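Local atomic coordinates of acetyltransferase, GNAT family (Listeria monocytogenes str. 4b, PDB entry 2OH1), a protein that probably transfers an acyl group, most likely acetyl from acetyl-coenzyme A, to a substrate that remains unidentified. Residues Ile7-Leu12 with Ser116-Ser121; Leu15-Ala20 with Val67-Thr72; Asp93-Leu98 with Phe169-Lys174; Lys102-His107 with Pro138-Asp143. All coordinates share one frame; numbering follows the deposited sequence. Where two conformers were deposited one is given.

How the contacts relate
The four contacts run across one mixed sheet from edge strand 7-9 to strand 169-175 and illustrate how a GNAT domain is built in two halves. Contacts 1 and 2 share the N-terminal side, where Ile7 CD1 lies 3.5 Å from Phe70 CD2. Contacts 3 and 4 share the C-terminal side, with centres about 9 Å apart, and are joined by a probable hydrogen bond from Arg141 NE to Gln173 OE1 (2.8 Å). Contacts 1 and 3 lie on opposite sides of the chain's centre, about 28 Å between centres. Contact 1 includes a loop that binds an unidentified molecule, probably from the crystallisation liquor, and contact 4 spans the parallel strand pair whose splaying makes room for acetyl-coenzyme A in this family.

Contact 1: Ile7-Leu12 with Ser116-Ser121; sequences ITAGGL and SGISLS. With EDO (1,2-ethanediol), chain G.
Gly10 and Ile118 approach to 4.8 Å between their CA atoms, yet no direct hydrogen bond joins the two segments. A water takes that role: it accepts from Gly10 N and donates to Ile118 O, lying 2.8 Å from the latter. The rest of the contact is apolar. A chi1 of 59° tucks CG1 of Ile118 in against its own backbone and brings CD1 to the hairpin, 4.1 Å from Ala9 CB, where it also touches Leu12 CD1, the two side chains crossing at about a right angle. Leu120 CD1 touches both Ile7 CD1 at 3.7 Å and Ala9 CB at 3.9 Å. A type I' turn from Ala9 to Leu12, with Gly10 and Gly11 at its corners, links the first two strands; the opposing loop leads into helix 120-134, where GNAT enzymes usually bind the pyrophosphate of acetyl-coenzyme A. Gly117 N, Ser119 N and the Ser121 hydroxyl hydrogen-bond an unidentified molecule, probably from the crystallisation liquor, though such molecules often mark pockets. Ser119 OG also hydrogen-bonds O1 of an ethanediol, at 2.7 Å.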
loop_
_atom_site.group_PDB
_atom_site.type_symbol
_atom_site.label_atom_id
_atom_site.label_comp_id
_atom_site.label_asym_id
_atom_site.label_seq_id
_atom_site.Cartn_x
_atom_site.Cartn_y
_atom_site.Cartn_z
ATOM N N ILE A 7 13.351 1.311 -9.301
ATOM C CA ILE A 7 12.105 1.338 -10.056
ATOM C C ILE A 7 12.166 2.620 -10.938
ATOM O O ILE A 7 12.975 3.531 -10.721
ATOM C CB ILE A 7 10.810 1.280 -9.222
ATOM C CG1 ILE A 7 10.685 2.502 -8.330
ATOM C CG2 ILE A 7 10.704 -0.018 -8.366
ATOM C CD1 ILE A 7 9.310 2.715 -7.752
ATOM N N THR A 8 11.353 2.616 -11.987
ATOM C CA THR A 8 11.267 3.751 -12.907
ATOM C C THR A 8 9.814 4.131 -12.995
ATOM O O THR A 8 8.945 3.278 -13.146
ATOM C CB THR A 8 11.753 3.417 -14.347
ATOM O OG1 THR A 8 13.109 3.001 -14.275
ATOM C CG2 THR A 8 11.671 4.672 -15.199
ATOM N N ALA A 9 9.525 5.419 -12.871
ATOM C CA ALA A 9 8.159 5.888 -13.029
ATOM C C ALA A 9 8.235 7.258 -13.684
ATOM O O ALA A 9 9.048 8.045 -13.299
ATOM C CB ALA A 9 7.408 5.979 -11.703
ATOM N N GLY A 10 7.396 7.449 -14.693
ATOM C CA GLY A 10 7.277 8.741 -15.381
ATOM C C GLY A 10 8.571 9.058 -16.051
ATOM O O GLY A 10 8.886 10.222 -16.255
ATOM N N GLY A 11 9.339 8.018 -16.415
ATOM C CA GLY A 11 10.672 8.236 -16.908
ATOM C C GLY A 11 11.709 8.709 -15.921
ATOM O O GLY A 11 12.777 9.089 -16.330
ATOM N N LEU A 12 11.440 8.619 -14.612
ATOM C CA LEU A 12 12.373 9.048 -13.567
ATOM C C LEU A 12 12.788 7.806 -12.710
ATOM O O LEU A 12 12.008 6.876 -12.538
ATOM C CB LEU A 12 11.702 10.126 -12.656
ATOM C CG LEU A 12 11.042 11.319 -13.391
ATOM C CD1 LEU A 12 10.031 12.133 -12.543
ATOM C CD2 LEU A 12 12.146 12.240 -14.010
ATOM N N SER A 116 3.610 13.075 -7.387
ATOM C CA SER A 116 2.267 12.583 -7.684
ATOM C C SER A 116 2.024 12.671 -9.200
ATOM O O SER A 116 2.625 13.468 -9.879
ATOM C CB SER A 116 1.239 13.339 -6.865
ATOM O OG SER A 116 1.263 14.682 -7.219
ATOM N N GLY A 117 1.117 11.854 -9.738
ATOM C CA GLY A 117 0.806 11.874 -11.188
ATOM C C GLY A 117 1.773 11.219 -12.183
ATOM O O GLY A 117 1.708 11.422 -13.411
ATOM N N ILE A 118 2.703 10.441 -11.682
ATOM C CA ILE A 118 3.595 9.699 -12.537
ATOM C C ILE A 118 3.290 8.181 -12.378
ATOM O O ILE A 118 4.091 7.360 -12.803
ATOM C CB ILE A 118 5.116 10.027 -12.306
ATOM C CG1 ILE A 118 5.593 9.744 -10.887
ATOM C CG2 ILE A 118 5.397 11.515 -12.690
ATOM C CD1 ILE A 118 7.118 9.917 -10.687
ATOM N N SER A 119 2.170 7.876 -11.715
ATOM C CA SER A 119 1.784 6.473 -11.399
ATOM C C SER A 119 2.887 5.762 -10.620
ATOM O O SER A 119 3.228 4.575 -10.827
ATOM C CB SER A 119 1.343 5.702 -12.655
ATOM O OG SER A 119 0.142 6.265 -13.189
ATOM N N LEU A 120 3.544 6.495 -9.709
ATOM C CA LEU A 120 4.505 5.854 -8.845
ATOM C C LEU A 120 3.874 4.684 -8.049
ATOM O O LEU A 120 4.549 3.687 -7.818
ATOM C CB LEU A 120 5.154 6.924 -7.928
ATOM C CG LEU A 120 6.270 6.426 -7.007
ATOM C CD1 LEU A 120 7.443 5.957 -7.807
ATOM C CD2 LEU A 120 6.672 7.554 -5.983
ATOM N N SER A 121 2.591 4.814 -7.698
ATOM C CA SER A 121 1.895 3.766 -6.944
ATOM C C SER A 121 1.909 2.459 -7.729
ATOM O O SER A 121 1.939 1.420 -7.111
ATOM C CB SER A 121 0.460 4.197 -6.585
ATOM O OG SER A 121 -0.241 4.565 -7.747
HETATM C C1 EDO G . -1.616 3.832 -15.129
HETATM O O1 EDO G . -0.563 4.799 -15.289
HETATM C C2 EDO G . -1.024 2.425 -15.170
HETATM O O2 EDO G . -1.745 1.458 -15.947
HETATM O O HOH W 1 4.931 5.694 -14.905
#

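Contact 2: Leu15-Ala20 with Val67-Thr72; sequences LVRFAA and VALFET
Leu15 and Glu71 open a ladder of five main-chain hydrogen bonds between antiparallel strands. Leu15 exchanges two bonds with Glu71, and Arg17 two with Leu69, the hydrogen-bonded pairs, and Ala19 N adds a last one to Val67 O (2.9 Å), its donor tilted from the carbonyl plane. Charge pairing occupies the face that carries Arg17 and Glu71. The arginine, stretched out through chi2 and chi3, grips the carboxylate side-on: NE reaches OE1 of Glu71 at 2.8 Å and NH2 reaches OE2 at 3.0 Å. Both oxygens stay close to the guanidinium plane, but the two flat groups are turned 49° apart. Leu69 CD1 lies over one guanidinium face, toward its rim, and a water donates to Glu71 OE1 and, weakly, to Leu15 O. Apolar contacts finish the interface. Ala19 CB rests on Val67 CB at 3.8 Å. On the face opposite Arg17 and Glu71, Val16 CG2, in the conformer given here, makes an off-centre CH-pi contact 4.2 Å from the Phe70 ring centroid. Helix 120-134 packs on that Val16 and Phe70 side through Phe127 and Met124; helix 58-63 touches Ala19 and Val67, Asp23 gives Arg17 NH1 a second salt bridge, and strand 77-84 continues the sheet beyond Val67-Glu71.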
loop_
_atom_site.group_PDB
_atom_site.type_symbol
_atom_site.label_atom_id
_atom_site.label_comp_id
_atom_site.label_asym_id
_atom_site.label_seq_id
_atom_site.Cartn_x
_atom_site.Cartn_y
_atom_site.Cartn_z
ATOM N N LEU A 15 14.968 4.536 -5.934
ATOM C CA LEU A 15 15.550 3.452 -5.233
ATOM C C LEU A 15 14.584 2.958 -4.172
ATOM O O LEU A 15 13.958 3.759 -3.502
ATOM C CB LEU A 15 16.829 3.918 -4.510
ATOM C CG LEU A 15 17.877 4.564 -5.456
ATOM C CD1 LEU A 15 18.969 5.241 -4.647
ATOM C CD2 LEU A 15 18.414 3.509 -6.412
ATOM N N VAL A 16 14.461 1.639 -4.052
ATOM C CA VAL A 16 13.543 1.020 -3.093
ATOM C C VAL A 16 14.314 0.265 -2.019
ATOM O O VAL A 16 15.217 -0.500 -2.310
ATOM C CB VAL A 16 12.522 0.042 -3.768
ATOM C CG1 VAL A 16 13.194 -0.941 -4.710
ATOM C CG2 VAL A 16 11.693 -0.702 -2.678
ATOM N N ARG A 17 13.928 0.463 -0.762
ATOM C CA ARG A 17 14.516 -0.290 0.337
ATOM C C ARG A 17 13.466 -0.471 1.421
ATOM O O ARG A 17 12.503 0.321 1.546
ATOM C CB ARG A 17 15.752 0.423 0.896
ATOM C CG ARG A 17 15.436 1.704 1.608
ATOM C CD ARG A 17 16.658 2.520 1.974
ATOM N NE ARG A 17 16.345 3.835 2.517
ATOM C CZ ARG A 17 16.117 4.065 3.792
ATOM N NH1 ARG A 17 16.166 3.098 4.689
ATOM N NH2 ARG A 17 15.854 5.310 4.190
ATOM N N PHE A 18 13.609 -1.496 2.241
ATOM C CA PHE A 18 12.745 -1.639 3.402
ATOM C C PHE A 18 13.180 -0.643 4.479
ATOM O O PHE A 18 14.398 -0.394 4.639
ATOM C CB PHE A 18 12.803 -3.055 3.919
ATOM C CG PHE A 18 12.093 -3.990 3.024
ATOM C CD1 PHE A 18 10.718 -4.058 3.049
ATOM C CD2 PHE A 18 12.792 -4.711 2.056
ATOM C CE1 PHE A 18 10.020 -4.876 2.129
ATOM C CE2 PHE A 18 12.096 -5.586 1.176
ATOM C CZ PHE A 18 10.712 -5.624 1.228
ATOM N N ALA A 19 12.253 -0.043 5.200
ATOM C CA ALA A 19 12.540 0.901 6.304
ATOM C C ALA A 19 13.375 0.236 7.380
ATOM O O ALA A 19 13.218 -0.953 7.675
ATOM C CB ALA A 19 11.244 1.507 6.913
ATOM N N ALA A 20 14.201 1.047 7.996
ATOM C CA ALA A 20 14.954 0.685 9.198
ATOM C C ALA A 20 14.523 1.527 10.380
ATOM O O ALA A 20 13.816 2.524 10.235
ATOM C CB ALA A 20 16.445 0.889 8.943
ATOM N N VAL A 67 7.308 -2.080 5.733
ATOM C CA VAL A 67 7.358 -0.741 5.208
ATOM C C VAL A 67 8.395 -0.640 4.122
ATOM O O VAL A 67 9.588 -0.883 4.355
ATOM C CB VAL A 67 7.691 0.273 6.290
ATOM C CG1 VAL A 67 7.586 1.705 5.687
ATOM C CG2 VAL A 67 6.775 0.192 7.505
ATOM N N ALA A 68 7.998 -0.273 2.927
ATOM C CA ALA A 68 8.927 -0.084 1.799
ATOM C C ALA A 68 9.015 1.387 1.482
ATOM O O ALA A 68 7.974 2.065 1.442
ATOM C CB ALA A 68 8.442 -0.843 0.590
ATOM N N LEU A 69 10.235 1.911 1.307
ATOM C CA LEU A 69 10.501 3.292 1.038
ATOM C C LEU A 69 11.033 3.438 -0.380
ATOM O O LEU A 69 11.850 2.656 -0.828
ATOM C CB LEU A 69 11.575 3.782 2.007
ATOM C CG LEU A 69 11.190 3.639 3.498
ATOM C CD1 LEU A 69 12.376 4.218 4.364
ATOM C CD2 LEU A 69 9.857 4.271 3.808
ATOM N N PHE A 70 10.619 4.512 -1.033
ATOM C CA PHE A 70 10.917 4.786 -2.462
ATOM C C PHE A 70 11.544 6.171 -2.458
ATOM O O PHE A 70 10.876 7.149 -2.091
ATOM C CB PHE A 70 9.622 4.714 -3.289
ATOM C CG PHE A 70 9.029 3.360 -3.270
ATOM C CD1 PHE A 70 8.245 2.956 -2.194
ATOM C CD2 PHE A 70 9.308 2.470 -4.289
ATOM C CE1 PHE A 70 7.754 1.650 -2.153
ATOM C CE2 PHE A 70 8.789 1.134 -4.232
ATOM C CZ PHE A 70 8.034 0.756 -3.152
ATOM N N GLU A 71 12.836 6.229 -2.780
ATOM C CA GLU A 71 13.628 7.449 -2.657
ATOM C C GLU A 71 14.274 7.857 -3.990
ATOM O O GLU A 71 14.628 6.984 -4.803
ATOM C CB GLU A 71 14.679 7.254 -1.564
ATOM C CG GLU A 71 14.103 7.050 -0.182
ATOM C CD GLU A 71 15.171 6.651 0.845
ATOM O OE1 GLU A 71 16.042 5.836 0.537
ATOM O OE2 GLU A 71 15.100 7.164 1.985
ATOM N N THR A 72 14.562 9.138 -4.137
ATOM C CA THR A 72 15.392 9.574 -5.261
ATOM C C THR A 72 16.859 9.320 -4.921
ATOM O O THR A 72 17.191 9.128 -3.757
ATOM C CB THR A 72 15.170 11.061 -5.554
ATOM O OG1 THR A 72 15.639 11.827 -4.433
ATOM C CG2 THR A 72 13.669 11.360 -5.801
HETATM O O HOH W 2 15.617 3.631 -1.259
#

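Contact 3: Asp93-Leu98 with Phe169-Lys174; sequences DLWEDL and FYLYQK
Trp95 turns its CG away from its carbonyl carbon (chi1 -76°), and chi2 then presents an indole face to strand 169-175. Leu171 answers from the opposite direction with a similar first torsion, and its two methyls divide the work. In the conformer described here, one of two modelled, CD2 stands over the indole, 3.7 Å from the centroid of the six-membered ring and only 16° off the ring normal, a well-centred CH-pi contact. CD1 meets Leu94 CD2 at 3.8 Å, the two leucines touching at a slant. The placing illustrates how a GNAT sheet is covered on both faces: helix 89-95, which precedes the parallel strand pair, lies on the face carrying Phe169, Leu171 and Gln173, whereas Tyr170 and Tyr172 point to the other face and pack on helix 149-157. At the indole rim, Trp95 CH2 comes 3.4 Å from Tyr172 O near the ring plane, a close approach of carbon to oxygen without a hydrogen bond. Gln173 sets CB 4.0 Å from the same CH2 and holds its amide nearly parallel to the indole, the planes 20° apart. That amide is anchored by Arg141, whose NE donates to OE1. Leu94 CD2 also reaches the CB of Phe169, at 4.4 Å, and the Phe169 ring continues edge-to-face to Trp90, while Trp95 makes a like pair with Tyr105.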
loop_
_atom_site.group_PDB
_atom_site.type_symbol
_atom_site.label_atom_id
_atom_site.label_comp_id
_atom_site.label_asym_id
_atom_site.label_seq_id
_atom_site.Cartn_x
_atom_site.Cartn_y
_atom_site.Cartn_z
ATOM N N ASP A 93 -11.291 -10.789 8.722
ATOM C CA ASP A 93 -12.751 -10.662 8.746
ATOM C C ASP A 93 -13.324 -10.372 7.353
ATOM O O ASP A 93 -14.259 -11.026 6.879
ATOM C CB ASP A 93 -13.176 -9.517 9.734
ATOM C CG ASP A 93 -14.631 -9.410 9.891
ATOM O OD1 ASP A 93 -15.141 -10.285 10.597
ATOM O OD2 ASP A 93 -15.266 -8.503 9.314
ATOM N N LEU A 94 -12.684 -9.451 6.635
ATOM C CA LEU A 94 -13.162 -9.014 5.359
ATOM C C LEU A 94 -13.135 -10.130 4.296
ATOM O O LEU A 94 -14.056 -10.264 3.515
ATOM C CB LEU A 94 -12.358 -7.793 4.911
ATOM C CG LEU A 94 -13.070 -6.890 3.973
ATOM C CD1 LEU A 94 -14.235 -6.183 4.660
ATOM C CD2 LEU A 94 -12.069 -5.957 3.297
ATOM N N TRP A 95 -12.055 -10.909 4.278
ATOM C CA TRP A 95 -11.773 -11.920 3.227
ATOM C C TRP A 95 -12.423 -13.303 3.510
ATOM O O TRP A 95 -12.415 -14.170 2.657
ATOM C CB TRP A 95 -10.249 -12.021 2.987
ATOM C CG TRP A 95 -9.741 -10.828 2.181
ATOM C CD1 TRP A 95 -9.415 -9.597 2.653
ATOM C CD2 TRP A 95 -9.653 -10.738 0.745
ATOM N NE1 TRP A 95 -9.102 -8.770 1.626
ATOM C CE2 TRP A 95 -9.230 -9.450 0.432
ATOM C CE3 TRP A 95 -9.859 -11.672 -0.313
ATOM C CZ2 TRP A 95 -9.035 -9.029 -0.906
ATOM C CZ3 TRP A 95 -9.662 -11.252 -1.629
ATOM C CH2 TRP A 95 -9.249 -9.958 -1.891
ATOM N N GLU A 96 -12.945 -13.471 4.723
ATOM C CA GLU A 96 -13.744 -14.664 5.088
ATOM C C GLU A 96 -12.943 -15.910 4.744
ATOM O O GLU A 96 -11.786 -16.021 5.175
ATOM C CB GLU A 96 -15.135 -14.606 4.451
ATOM C CG GLU A 96 -15.914 -13.383 4.923
ATOM C CD GLU A 96 -17.397 -13.400 4.594
ATOM O OE1 GLU A 96 -17.807 -14.170 3.688
ATOM O OE2 GLU A 96 -18.146 -12.635 5.259
ATOM N N ASP A 97 -13.482 -16.860 3.993
ATOM C CA ASP A 97 -12.766 -18.135 3.856
ATOM C C ASP A 97 -11.564 -18.060 2.909
ATOM O O ASP A 97 -10.831 -19.036 2.746
ATOM C CB ASP A 97 -13.727 -19.237 3.414
ATOM C CG ASP A 97 -14.806 -19.508 4.446
ATOM O OD1 ASP A 97 -14.467 -19.650 5.645
ATOM O OD2 ASP A 97 -15.990 -19.561 4.052
ATOM N N LEU A 98 -11.353 -16.914 2.271
ATOM C CA LEU A 98 -10.123 -16.710 1.556
ATOM C C LEU A 98 -8.991 -16.294 2.479
ATOM O O LEU A 98 -7.855 -16.369 2.079
ATOM C CB LEU A 98 -10.320 -15.689 0.440
ATOM C CG LEU A 98 -11.281 -16.012 -0.712
ATOM C CD1 LEU A 98 -11.094 -14.992 -1.840
ATOM C CD2 LEU A 98 -11.049 -17.405 -1.189
ATOM N N PHE A 169 -16.796 -2.142 1.340
ATOM C CA PHE A 169 -15.546 -2.209 0.587
ATOM C C PHE A 169 -15.645 -3.168 -0.584
ATOM O O PHE A 169 -16.287 -4.185 -0.478
ATOM C CB PHE A 169 -14.355 -2.637 1.482
ATOM C CG PHE A 169 -13.977 -1.626 2.542
ATOM C CD1 PHE A 169 -14.726 -1.545 3.708
ATOM C CD2 PHE A 169 -12.959 -0.756 2.354
ATOM C CE1 PHE A 169 -14.430 -0.635 4.662
ATOM C CE2 PHE A 169 -12.643 0.174 3.319
ATOM C CZ PHE A 169 -13.389 0.224 4.481
ATOM N N TYR A 170 -14.947 -2.872 -1.673
ATOM C CA TYR A 170 -14.698 -3.872 -2.721
ATOM C C TYR A 170 -13.325 -4.528 -2.442
ATOM O O TYR A 170 -12.379 -3.886 -2.001
ATOM C CB TYR A 170 -14.698 -3.228 -4.092
ATOM C CG TYR A 170 -16.015 -2.661 -4.524
ATOM C CD1 TYR A 170 -17.200 -3.374 -4.362
ATOM C CD2 TYR A 170 -16.066 -1.454 -5.179
ATOM C CE1 TYR A 170 -18.402 -2.860 -4.828
ATOM C CE2 TYR A 170 -17.224 -0.929 -5.645
ATOM C CZ TYR A 170 -18.416 -1.620 -5.479
ATOM O OH TYR A 170 -19.598 -1.080 -5.958
ATOM N N LEU A 171 -13.246 -5.816 -2.713
ATOM C CA LEU A 171 -12.053 -6.600 -2.482
ATOM C C LEU A 171 -11.400 -6.940 -3.826
ATOM O O LEU A 171 -12.073 -7.398 -4.743
ATOM C CB LEU A 171 -12.418 -7.904 -1.755
ATOM C CG LEU A 171 -12.708 -7.845 -0.250
ATOM C CD1 LEU A 171 -13.892 -6.928 0.135
ATOM C CD2 LEU A 171 -12.921 -9.252 0.238
ATOM N N TYR A 172 -10.071 -6.788 -3.886
ATOM C CA TYR A 172 -9.287 -7.000 -5.108
ATOM C C TYR A 172 -8.115 -7.889 -4.792
ATOM O O TYR A 172 -7.473 -7.774 -3.762
ATOM C CB TYR A 172 -8.752 -5.687 -5.648
ATOM C CG TYR A 172 -9.843 -4.752 -6.145
ATOM C CD1 TYR A 172 -10.299 -4.820 -7.440
ATOM C CD2 TYR A 172 -10.365 -3.748 -5.322
ATOM C CE1 TYR A 172 -11.304 -3.977 -7.896
ATOM C CE2 TYR A 172 -11.362 -2.920 -5.770
ATOM C CZ TYR A 172 -11.822 -3.028 -7.053
ATOM O OH TYR A 172 -12.782 -2.161 -7.520
ATOM N N GLN A 173 -7.774 -8.750 -5.735
ATOM C CA GLN A 173 -6.551 -9.547 -5.630
ATOM C C GLN A 173 -5.879 -9.733 -6.950
ATOM O O GLN A 173 -6.515 -9.723 -7.992
ATOM C CB GLN A 173 -6.807 -10.884 -4.971
ATOM C CG GLN A 173 -7.500 -11.906 -5.732
ATOM C CD GLN A 173 -7.643 -13.283 -5.007
ATOM O OE1 GLN A 173 -7.346 -13.466 -3.823
ATOM N NE2 GLN A 173 -8.183 -14.234 -5.739
ATOM N N LYS A 174 -4.575 -9.869 -6.855
ATOM C CA LYS A 174 -3.772 -10.154 -8.016
ATOM C C LYS A 174 -3.048 -11.468 -7.748
ATOM O O LYS A 174 -2.304 -11.583 -6.776
ATOM C CB LYS A 174 -2.807 -9.024 -8.285
ATOM C CG LYS A 174 -2.074 -9.205 -9.589
ATOM C CD LYS A 174 -1.016 -8.187 -9.890
ATOM C CE LYS A 174 -1.543 -6.915 -10.364
ATOM N NZ LYS A 174 -0.539 -6.210 -11.231
#

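Contact 4: Lys102-His107 with Pro138-Asp143; sequences KAYYLH and PFIRLD
Arg141 and Tyr105 lie side by side on one face of the parallel pair and point the same way. Followed outward, the arginine begins with CB against the tyrosine ring, 3.7 Å from Tyr105 CE2. The chain then straightens, and CD passes the same CE2 at 3.6 Å with Ala103 CB close on its flank. NE is taken up by Gln173. NH1 donates to Tyr105 OH at 3.0 Å, the oxygen lying almost exactly in the guanidinium plane, and also to Leu98 O. NH2 lies over a face of the Phe139 ring, toward its rim, and forms a salt bridge with Asp101. With each nitrogen engaged, the guanidinium is fixed in rotation. On the reverse face Ile140 CD1 rests on Tyr104 CB at 3.7 Å, and its CG2 packs against Leu106 in the conformer given. The backbones are tied by Tyr104 N to Phe139 O (3.1 Å), Arg141 N to Tyr104 O (2.8 Å) and Leu106 N to Arg141 O (2.9 Å). Beyond these a water takes the place of a direct bond between Leu106 O and Asp143 N, consistent with the strands parting here, as in GNAT proteins where the gap admits acetyl-coenzyme A. Helix 120-134 completes the beta-alpha-beta crossover over Tyr104, Leu106 and Ile140; helix 89-95 touches Tyr105 and Arg141, and strands 77-84 and 169-175 flank the pair in the sheet.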
loop_
_atom_site.group_PDB
_atom_site.type_symbol
_atom_site.label_atom_id
_atom_site.label_comp_id
_atom_site.label_asym_id
_atom_site.label_seq_id
_atom_site.Cartn_x
_atom_site.Cartn_y
_atom_site.Cartn_z
ATOM N N LYS A 102 -2.312 -17.795 1.810
ATOM C CA LYS A 102 -1.220 -16.908 2.077
ATOM C C LYS A 102 -1.349 -15.759 1.093
ATOM O O LYS A 102 -1.591 -15.945 -0.089
ATOM C CB LYS A 102 0.116 -17.587 1.865
ATOM C CG LYS A 102 0.280 -18.898 2.648
ATOM C CD LYS A 102 0.061 -18.695 4.123
ATOM C CE LYS A 102 0.367 -19.984 4.900
ATOM N NZ LYS A 102 0.182 -19.702 6.342
ATOM N N ALA A 103 -1.160 -14.555 1.602
ATOM C CA ALA A 103 -1.291 -13.359 0.802
ATOM C C ALA A 103 -0.653 -12.221 1.566
ATOM O O ALA A 103 -0.560 -12.277 2.770
ATOM C CB ALA A 103 -2.759 -13.034 0.527
ATOM N N TYR A 104 -0.213 -11.212 0.829
ATOM C CA TYR A 104 0.144 -9.924 1.359
ATOM C C TYR A 104 -1.005 -8.961 1.129
ATOM O O TYR A 104 -1.718 -9.040 0.102
ATOM C CB TYR A 104 1.336 -9.371 0.625
ATOM C CG TYR A 104 2.654 -10.122 0.829
ATOM C CD1 TYR A 104 2.810 -11.121 1.811
ATOM C CD2 TYR A 104 3.772 -9.786 0.044
ATOM C CE1 TYR A 104 4.058 -11.728 2.028
ATOM C CE2 TYR A 104 4.979 -10.426 0.233
ATOM C CZ TYR A 104 5.104 -11.366 1.207
ATOM O OH TYR A 104 6.312 -12.013 1.379
ATOM N N TYR A 105 -1.220 -8.074 2.100
ATOM C CA TYR A 105 -2.310 -7.135 2.085
ATOM C C TYR A 105 -1.708 -5.730 2.045
ATOM O O TYR A 105 -0.905 -5.365 2.877
ATOM C CB TYR A 105 -3.226 -7.297 3.316
ATOM C CG TYR A 105 -3.925 -8.631 3.291
ATOM C CD1 TYR A 105 -3.259 -9.768 3.687
ATOM C CD2 TYR A 105 -5.197 -8.778 2.757
ATOM C CE1 TYR A 105 -3.863 -11.050 3.585
ATOM C CE2 TYR A 105 -5.820 -10.023 2.681
ATOM C CZ TYR A 105 -5.171 -11.153 3.081
ATOM O OH TYR A 105 -5.783 -12.395 2.979
ATOM N N LEU A 106 -2.039 -4.963 1.014
ATOM C CA LEU A 106 -1.501 -3.625 0.899
ATOM C C LEU A 106 -2.411 -2.660 1.626
ATOM O O LEU A 106 -3.499 -2.348 1.092
ATOM C CB LEU A 106 -1.378 -3.216 -0.594
ATOM C CG LEU A 106 -0.582 -4.144 -1.506
ATOM C CD1 LEU A 106 -0.338 -3.510 -2.901
ATOM C CD2 LEU A 106 0.718 -4.569 -0.869
ATOM N N HIS A 107 -1.938 -2.106 2.762
ATOM C CA HIS A 107 -2.697 -1.206 3.596
ATOM C C HIS A 107 -2.637 0.252 3.248
ATOM O O HIS A 107 -3.663 0.944 3.353
ATOM C CB HIS A 107 -2.311 -1.381 5.017
ATOM C CG HIS A 107 -2.878 -2.631 5.622
ATOM N ND1 HIS A 107 -3.243 -2.702 6.942
ATOM C CD2 HIS A 107 -3.160 -3.849 5.086
ATOM C CE1 HIS A 107 -3.749 -3.894 7.183
ATOM N NE2 HIS A 107 -3.719 -4.615 6.087
ATOM N N PRO A 138 1.052 -16.485 -3.035
ATOM C CA PRO A 138 0.264 -16.539 -4.281
ATOM C C PRO A 138 -0.580 -15.308 -4.662
ATOM O O PRO A 138 -0.979 -15.197 -5.816
ATOM C CB PRO A 138 -0.664 -17.741 -4.053
ATOM C CG PRO A 138 -0.778 -17.861 -2.580
ATOM C CD PRO A 138 0.517 -17.407 -2.005
ATOM N N PHE A 139 -0.845 -14.396 -3.701
ATOM C CA PHE A 139 -1.716 -13.261 -3.946
ATOM C C PHE A 139 -1.215 -11.994 -3.258
ATOM O O PHE A 139 -0.654 -12.049 -2.150
ATOM C CB PHE A 139 -3.119 -13.492 -3.383
ATOM C CG PHE A 139 -3.808 -14.735 -3.885
ATOM C CD1 PHE A 139 -4.357 -14.765 -5.151
ATOM C CD2 PHE A 139 -3.913 -15.846 -3.076
ATOM C CE1 PHE A 139 -4.997 -15.928 -5.620
ATOM C CE2 PHE A 139 -4.568 -16.989 -3.531
ATOM C CZ PHE A 139 -5.091 -17.018 -4.795
ATOM N N ILE A 140 -1.457 -10.860 -3.907
ATOM C CA ILE A 140 -1.445 -9.551 -3.258
ATOM C C ILE A 140 -2.921 -9.131 -3.229
ATOM O O ILE A 140 -3.632 -9.270 -4.242
ATOM C CB ILE A 140 -0.658 -8.430 -4.044
ATOM C CG1 ILE A 140 0.803 -8.768 -4.319
ATOM C CG2 ILE A 140 -0.757 -7.049 -3.323
ATOM C CD1 ILE A 140 1.599 -9.183 -3.083
ATOM N N ARG A 141 -3.354 -8.608 -2.084
ATOM C CA ARG A 141 -4.754 -8.260 -1.827
ATOM C C ARG A 141 -4.881 -6.875 -1.290
ATOM O O ARG A 141 -3.975 -6.357 -0.635
ATOM C CB ARG A 141 -5.395 -9.249 -0.864
ATOM C CG ARG A 141 -5.567 -10.633 -1.540
ATOM C CD ARG A 141 -6.089 -11.647 -0.558
ATOM N NE ARG A 141 -6.478 -12.880 -1.237
ATOM C CZ ARG A 141 -6.738 -14.004 -0.636
ATOM N NH1 ARG A 141 -6.587 -14.117 0.668
ATOM N NH2 ARG A 141 -7.087 -15.057 -1.376
ATOM N N LEU A 142 -6.014 -6.277 -1.593
ATOM C CA LEU A 142 -6.335 -4.992 -0.981
ATOM C C LEU A 142 -7.851 -4.761 -1.023
ATOM O O LEU A 142 -8.581 -5.500 -1.653
ATOM C CB LEU A 142 -5.596 -3.863 -1.656
ATOM C CG LEU A 142 -5.939 -3.717 -3.137
ATOM C CD1 LEU A 142 -7.202 -2.843 -3.344
ATOM C CD2 LEU A 142 -4.749 -3.210 -3.917
ATOM N N ASP A 143 -8.297 -3.780 -0.235
ATOM C CA ASP A 143 -9.710 -3.387 -0.217
ATOM C C ASP A 143 -9.831 -1.895 -0.561
ATOM O O ASP A 143 -8.881 -1.138 -0.437
ATOM C CB ASP A 143 -10.324 -3.760 1.126
ATOM C CG ASP A 143 -9.649 -3.120 2.337
ATOM O OD1 ASP A 143 -9.547 -1.868 2.413
ATOM O OD2 ASP A 143 -9.271 -3.852 3.317
HETATM O O HOH W 3 -6.248 -2.622 1.692
#